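Local coordinates for protein Maltose/maltodextrin transport permease homologue (PDB 6FFL) that binds maltotriose through the solute-binding domain fused to a membrane permease, and probably takes part in maltose and maltodextrin uptake, at residues A[186-198]-A[368-380]. Residues are numbered along the deposited sequence; the frame is centred on the assembly and turned at random. Where two conformers were deposited one is given.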
loop_
_atom_site.group_PDB
_atom_site.type_symbol
_atom_site.label_atom_id
_atom_site.label_comp_id
_atom_site.label_asym_id
_atom_site.label_seq_id
_atom_site.Cartn_x
_atom_site.Cartn_y
_atom_site.Cartn_z
ATOM N N PRO A 186 8.616 -2.157 -18.743
ATOM C CA PRO A 186 7.852 -0.938 -18.453
ATOM C C PRO A 186 7.053 -0.499 -19.668
ATOM O O PRO A 186 7.489 -0.656 -20.811
ATOM C CB PRO A 186 8.936 0.091 -18.105
ATOM C CG PRO A 186 10.117 -0.726 -17.679
ATOM C CD PRO A 186 10.059 -1.970 -18.538
ATOM N N ASN A 187 5.866 0.044 -19.407
ATOM C CA ASN A 187 4.988 0.578 -20.439
ATOM C C ASN A 187 4.541 1.962 -19.981
ATOM O O ASN A 187 3.373 2.169 -19.655
ATOM C CB ASN A 187 3.789 -0.346 -20.679
ATOM C CG ASN A 187 3.039 -0.014 -21.954
ATOM O OD1 ASN A 187 3.634 0.352 -22.964
ATOM N ND2 ASN A 187 1.720 -0.139 -21.909
ATOM N N LEU A 188 5.484 2.907 -19.962
ATOM C CA LEU A 188 5.230 4.232 -19.412
ATOM C C LEU A 188 5.113 5.326 -20.460
ATOM O O LEU A 188 4.501 6.363 -20.177
ATOM C CB LEU A 188 6.340 4.614 -18.419
ATOM C CG LEU A 188 6.664 3.561 -17.352
ATOM C CD1 LEU A 188 7.795 4.048 -16.444
ATOM C CD2 LEU A 188 5.393 3.235 -16.553
ATOM N N ASN A 189 5.684 5.139 -21.654
ATOM C CA ASN A 189 5.600 6.170 -22.698
ATOM C C ASN A 189 4.275 6.016 -23.446
ATOM O O ASN A 189 4.212 5.651 -24.623
ATOM C CB ASN A 189 6.788 6.083 -23.649
ATOM C CG ASN A 189 6.797 7.231 -24.654
ATOM O OD1 ASN A 189 6.137 8.251 -24.443
ATOM N ND2 ASN A 189 7.524 7.063 -25.757
ATOM N N THR A 190 3.193 6.310 -22.730
ATOM C CA THR A 190 1.848 6.012 -23.190
ATOM C C THR A 190 0.961 7.232 -23.036
ATOM O O THR A 190 1.213 8.110 -22.207
ATOM C CB THR A 190 1.223 4.855 -22.400
ATOM O OG1 THR A 190 1.069 5.247 -21.021
ATOM C CG2 THR A 190 2.108 3.617 -22.488
ATOM N N THR A 191 -0.096 7.272 -23.849
ATOM C CA THR A 191 -1.123 8.284 -23.643
ATOM C C THR A 191 -1.723 8.152 -22.250
ATOM O O THR A 191 -2.019 9.157 -21.589
ATOM C CB THR A 191 -2.209 8.163 -24.715
ATOM O OG1 THR A 191 -1.631 8.401 -26.003
ATOM C CG2 THR A 191 -3.308 9.173 -24.475
ATOM N N ALA A 192 -1.877 6.915 -21.776
ATOM C CA ALA A 192 -2.491 6.681 -20.472
ATOM C C ALA A 192 -1.718 7.383 -19.359
ATOM O O ALA A 192 -2.313 8.034 -18.493
ATOM C CB ALA A 192 -2.578 5.179 -20.199
ATOM N N LEU A 193 -0.388 7.261 -19.359
ATOM C CA LEU A 193 0.365 7.938 -18.305
ATOM C C LEU A 193 0.316 9.453 -18.476
ATOM O O LEU A 193 0.160 10.186 -17.491
ATOM C CB LEU A 193 1.813 7.443 -18.265
ATOM C CG LEU A 193 2.625 8.047 -17.115
ATOM C CD1 LEU A 193 2.016 7.714 -15.731
ATOM C CD2 LEU A 193 4.097 7.614 -17.195
ATOM N N LYS A 194 0.454 9.949 -19.711
ATOM C CA LYS A 194 0.317 11.387 -19.935
ATOM C C LYS A 194 -1.032 11.884 -19.424
ATOM O O LYS A 194 -1.110 12.906 -18.728
ATOM C CB LYS A 194 0.485 11.710 -21.420
ATOM C CG LYS A 194 0.295 13.188 -21.764
ATOM C CD LYS A 194 0.118 13.372 -23.261
ATOM C CE LYS A 194 -1.120 12.636 -23.757
ATOM N NZ LYS A 194 -2.257 13.563 -24.006
ATOM N N ASP A 195 -2.105 11.146 -19.737
ATOM C CA ASP A 195 -3.450 11.554 -19.334
ATOM C C ASP A 195 -3.607 11.515 -17.815
ATOM O O ASP A 195 -4.312 12.354 -17.233
ATOM C CB ASP A 195 -4.498 10.652 -19.996
ATOM C CG ASP A 195 -4.735 10.986 -21.470
ATOM O OD1 ASP A 195 -4.241 12.024 -21.961
ATOM O OD2 ASP A 195 -5.430 10.196 -22.141
ATOM N N THR A 196 -2.970 10.540 -17.162
ATOM C CA THR A 196 -2.980 10.473 -15.702
ATOM C C THR A 196 -2.293 11.689 -15.096
ATOM O O THR A 196 -2.812 12.317 -14.163
ATOM C CB THR A 196 -2.282 9.187 -15.236
ATOM O OG1 THR A 196 -3.023 8.048 -15.695
ATOM C CG2 THR A 196 -2.211 9.140 -13.720
ATOM N N PHE A 197 -1.096 12.007 -15.592
ATOM C CA PHE A 197 -0.412 13.227 -15.185
ATOM C C PHE A 197 -1.309 14.442 -15.358
ATOM O O PHE A 197 -1.382 15.304 -14.472
ATOM C CB PHE A 197 0.866 13.422 -16.005
ATOM C CG PHE A 197 1.982 12.480 -15.648
ATOM C CD1 PHE A 197 1.928 11.698 -14.503
ATOM C CD2 PHE A 197 3.087 12.363 -16.483
ATOM C CE1 PHE A 197 2.973 10.844 -14.177
ATOM C CE2 PHE A 197 4.135 11.499 -16.171
ATOM C CZ PHE A 197 4.068 10.733 -15.011
ATOM N N GLN A 198 -1.994 14.538 -16.503
ATOM C CA GLN A 198 -2.798 15.729 -16.756
ATOM C C GLN A 198 -4.049 15.758 -15.896
ATOM O O GLN A 198 -4.490 16.845 -15.497
ATOM C CB GLN A 198 -3.161 15.833 -18.241
ATOM C CG GLN A 198 -1.950 15.736 -19.162
ATOM C CD GLN A 198 -2.266 15.970 -20.635
ATOM O OE1 GLN A 198 -1.705 16.872 -21.263
ATOM N NE2 GLN A 198 -3.158 15.154 -21.192
ATOM N N PRO A 368 3.711 17.019 -19.223
ATOM C CA PRO A 368 3.314 15.609 -19.027
ATOM C C PRO A 368 3.791 14.640 -20.103
ATOM O O PRO A 368 4.260 13.539 -19.766
ATOM C CB PRO A 368 1.781 15.699 -18.981
ATOM C CG PRO A 368 1.513 17.049 -18.407
ATOM C CD PRO A 368 2.598 17.954 -18.970
ATOM N N GLN A 369 3.687 14.999 -21.385
ATOM C CA GLN A 369 4.126 14.070 -22.425
ATOM C C GLN A 369 5.623 13.785 -22.321
ATOM O O GLN A 369 6.052 12.625 -22.390
ATOM C CB GLN A 369 3.782 14.612 -23.811
ATOM C CG GLN A 369 4.135 13.627 -24.920
ATOM C CD GLN A 369 3.625 14.073 -26.274
ATOM O OE1 GLN A 369 2.425 14.265 -26.463
ATOM N NE2 GLN A 369 4.535 14.245 -27.221
ATOM N N ALA A 370 6.434 14.833 -22.155
ATOM C CA ALA A 370 7.876 14.644 -22.001
ATOM C C ALA A 370 8.188 13.790 -20.777
ATOM O O ALA A 370 9.102 12.956 -20.800
ATOM C CB ALA A 370 8.570 16.006 -21.904
ATOM N N ALA A 371 7.427 13.973 -19.698
ATOM C CA ALA A 371 7.675 13.199 -18.483
ATOM C C ALA A 371 7.379 11.713 -18.681
ATOM O O ALA A 371 8.105 10.859 -18.155
ATOM C CB ALA A 371 6.838 13.750 -17.339
ATOM N N ALA A 372 6.307 11.382 -19.411
ATOM C CA ALA A 372 6.035 9.975 -19.704
ATOM C C ALA A 372 7.143 9.372 -20.555
ATOM O O ALA A 372 7.572 8.233 -20.320
ATOM C CB ALA A 372 4.683 9.836 -20.409
ATOM N N GLU A 373 7.622 10.120 -21.551
ATOM C CA GLU A 373 8.721 9.631 -22.376
ATOM C C GLU A 373 9.957 9.369 -21.529
ATOM O O GLU A 373 10.602 8.322 -21.658
ATOM C CB GLU A 373 9.045 10.638 -23.491
ATOM C CG GLU A 373 7.937 10.824 -24.534
ATOM C CD GLU A 373 8.039 12.136 -25.319
ATOM O OE1 GLU A 373 7.182 12.356 -26.204
ATOM O OE2 GLU A 373 8.961 12.944 -25.059
ATOM N N GLN A 374 10.307 10.309 -20.650
ATOM C CA GLN A 374 11.510 10.144 -19.838
ATOM C C GLN A 374 11.318 9.154 -18.697
ATOM O O GLN A 374 12.308 8.589 -18.213
ATOM C CB GLN A 374 11.965 11.505 -19.301
ATOM C CG GLN A 374 12.701 12.320 -20.361
ATOM C CD GLN A 374 12.678 13.818 -20.101
ATOM O OE1 GLN A 374 13.046 14.285 -19.023
ATOM N NE2 GLN A 374 12.249 14.577 -21.100
ATOM N N ALA A 375 10.077 8.928 -18.254
ATOM C CA ALA A 375 9.825 7.842 -17.311
ATOM C C ALA A 375 10.194 6.499 -17.929
ATOM O O ALA A 375 10.854 5.669 -17.289
ATOM C CB ALA A 375 8.360 7.844 -16.864
ATOM N N GLN A 376 9.807 6.280 -19.183
ATOM C CA GLN A 376 10.159 5.034 -19.858
ATOM C C GLN A 376 11.671 4.903 -20.023
ATOM O O GLN A 376 12.250 3.844 -19.732
ATOM C CB GLN A 376 9.466 4.960 -21.219
ATOM C CG GLN A 376 9.704 3.655 -21.995
ATOM C CD GLN A 376 9.073 2.449 -21.326
ATOM O OE1 GLN A 376 8.154 2.585 -20.530
ATOM N NE2 GLN A 376 9.563 1.256 -21.655
ATOM N N ILE A 377 12.328 5.967 -20.494
ATOM C CA ILE A 377 13.765 5.884 -20.751
ATOM C C ILE A 377 14.519 5.609 -19.458
ATOM O O ILE A 377 15.404 4.746 -19.412
ATOM C CB ILE A 377 14.280 7.165 -21.441
ATOM C CG1 ILE A 377 13.705 7.284 -22.856
ATOM C CG2 ILE A 377 15.826 7.170 -21.486
ATOM C CD1 ILE A 377 13.730 8.711 -23.407
ATOM N N THR A 378 14.168 6.329 -18.390
ATOM C CA THR A 378 14.861 6.175 -17.114
ATOM C C THR A 378 14.620 4.797 -16.511
ATOM O O THR A 378 15.543 4.186 -15.957
ATOM C CB THR A 378 14.417 7.285 -16.157
ATOM O OG1 THR A 378 14.882 8.546 -16.657
ATOM C CG2 THR A 378 14.973 7.063 -14.763
ATOM N N ALA A 379 13.392 4.283 -16.622
ATOM C CA ALA A 379 13.091 2.953 -16.093
ATOM C C ALA A 379 13.905 1.889 -16.815
ATOM O O ALA A 379 14.478 0.992 -16.179
ATOM C CB ALA A 379 11.597 2.648 -16.220
ATOM N N GLU A 380 13.980 1.988 -18.146
ATOM C CA GLU A 380 14.757 1.020 -18.910
ATOM C C GLU A 380 16.230 1.104 -18.548
ATOM O O GLU A 380 16.905 0.076 -18.436
ATOM C CB GLU A 380 14.560 1.241 -20.412
ATOM C CG GLU A 380 13.196 0.798 -20.946
ATOM C CD GLU A 380 12.963 1.246 -22.383
ATOM O OE1 GLU A 380 13.736 2.096 -22.875
ATOM O OE2 GLU A 380 12.008 0.756 -23.023
#
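The ring of Phe197 turns its edge to helix 368-380: Pro368 O lies in the ring plane, 3.7 Å from Phe197 CD2, while Ala371 CB lies oblique to the ring, nearest Phe197 CE2. One face carries Leu193 O, offset toward the rim, and Tyr358 of helix 346-362 stacks on the ring. A second flat group is the amide of Gln376, and three bonds fix its rotation. Its OE1 accepts from Leu188 N at 2.7 Å, nearly straight (162°) though tilted from the carbonyl plane; NE2 donates to Pro186 O at 2.9 Å, reaching that oxygen from above its carbonyl plane, and also to Glu380 OE2 at 2.8 Å, within the amide plane. With CG anti to its own N and the chain bent at chi2 (67°), the amide lies against the backbone of Pro186 and Leu188. Ala372 CB sits 3.5 Å from Leu188 O and 4.0 Å from Leu193 CD2, and Leu188 CD1 meets Ala375 CB at 3.9 Å. Small alanines thus admit an axis approach of 8.5 Å, with the N-to-C directions 131° apart. Thr190 OG1 N-caps helix 191-198 through Leu193 N. Loop 186-190 and helix 191-205 thus both pack on helix 368-384, the last helix of this binding domain, in a periplasmic-binding-protein fold.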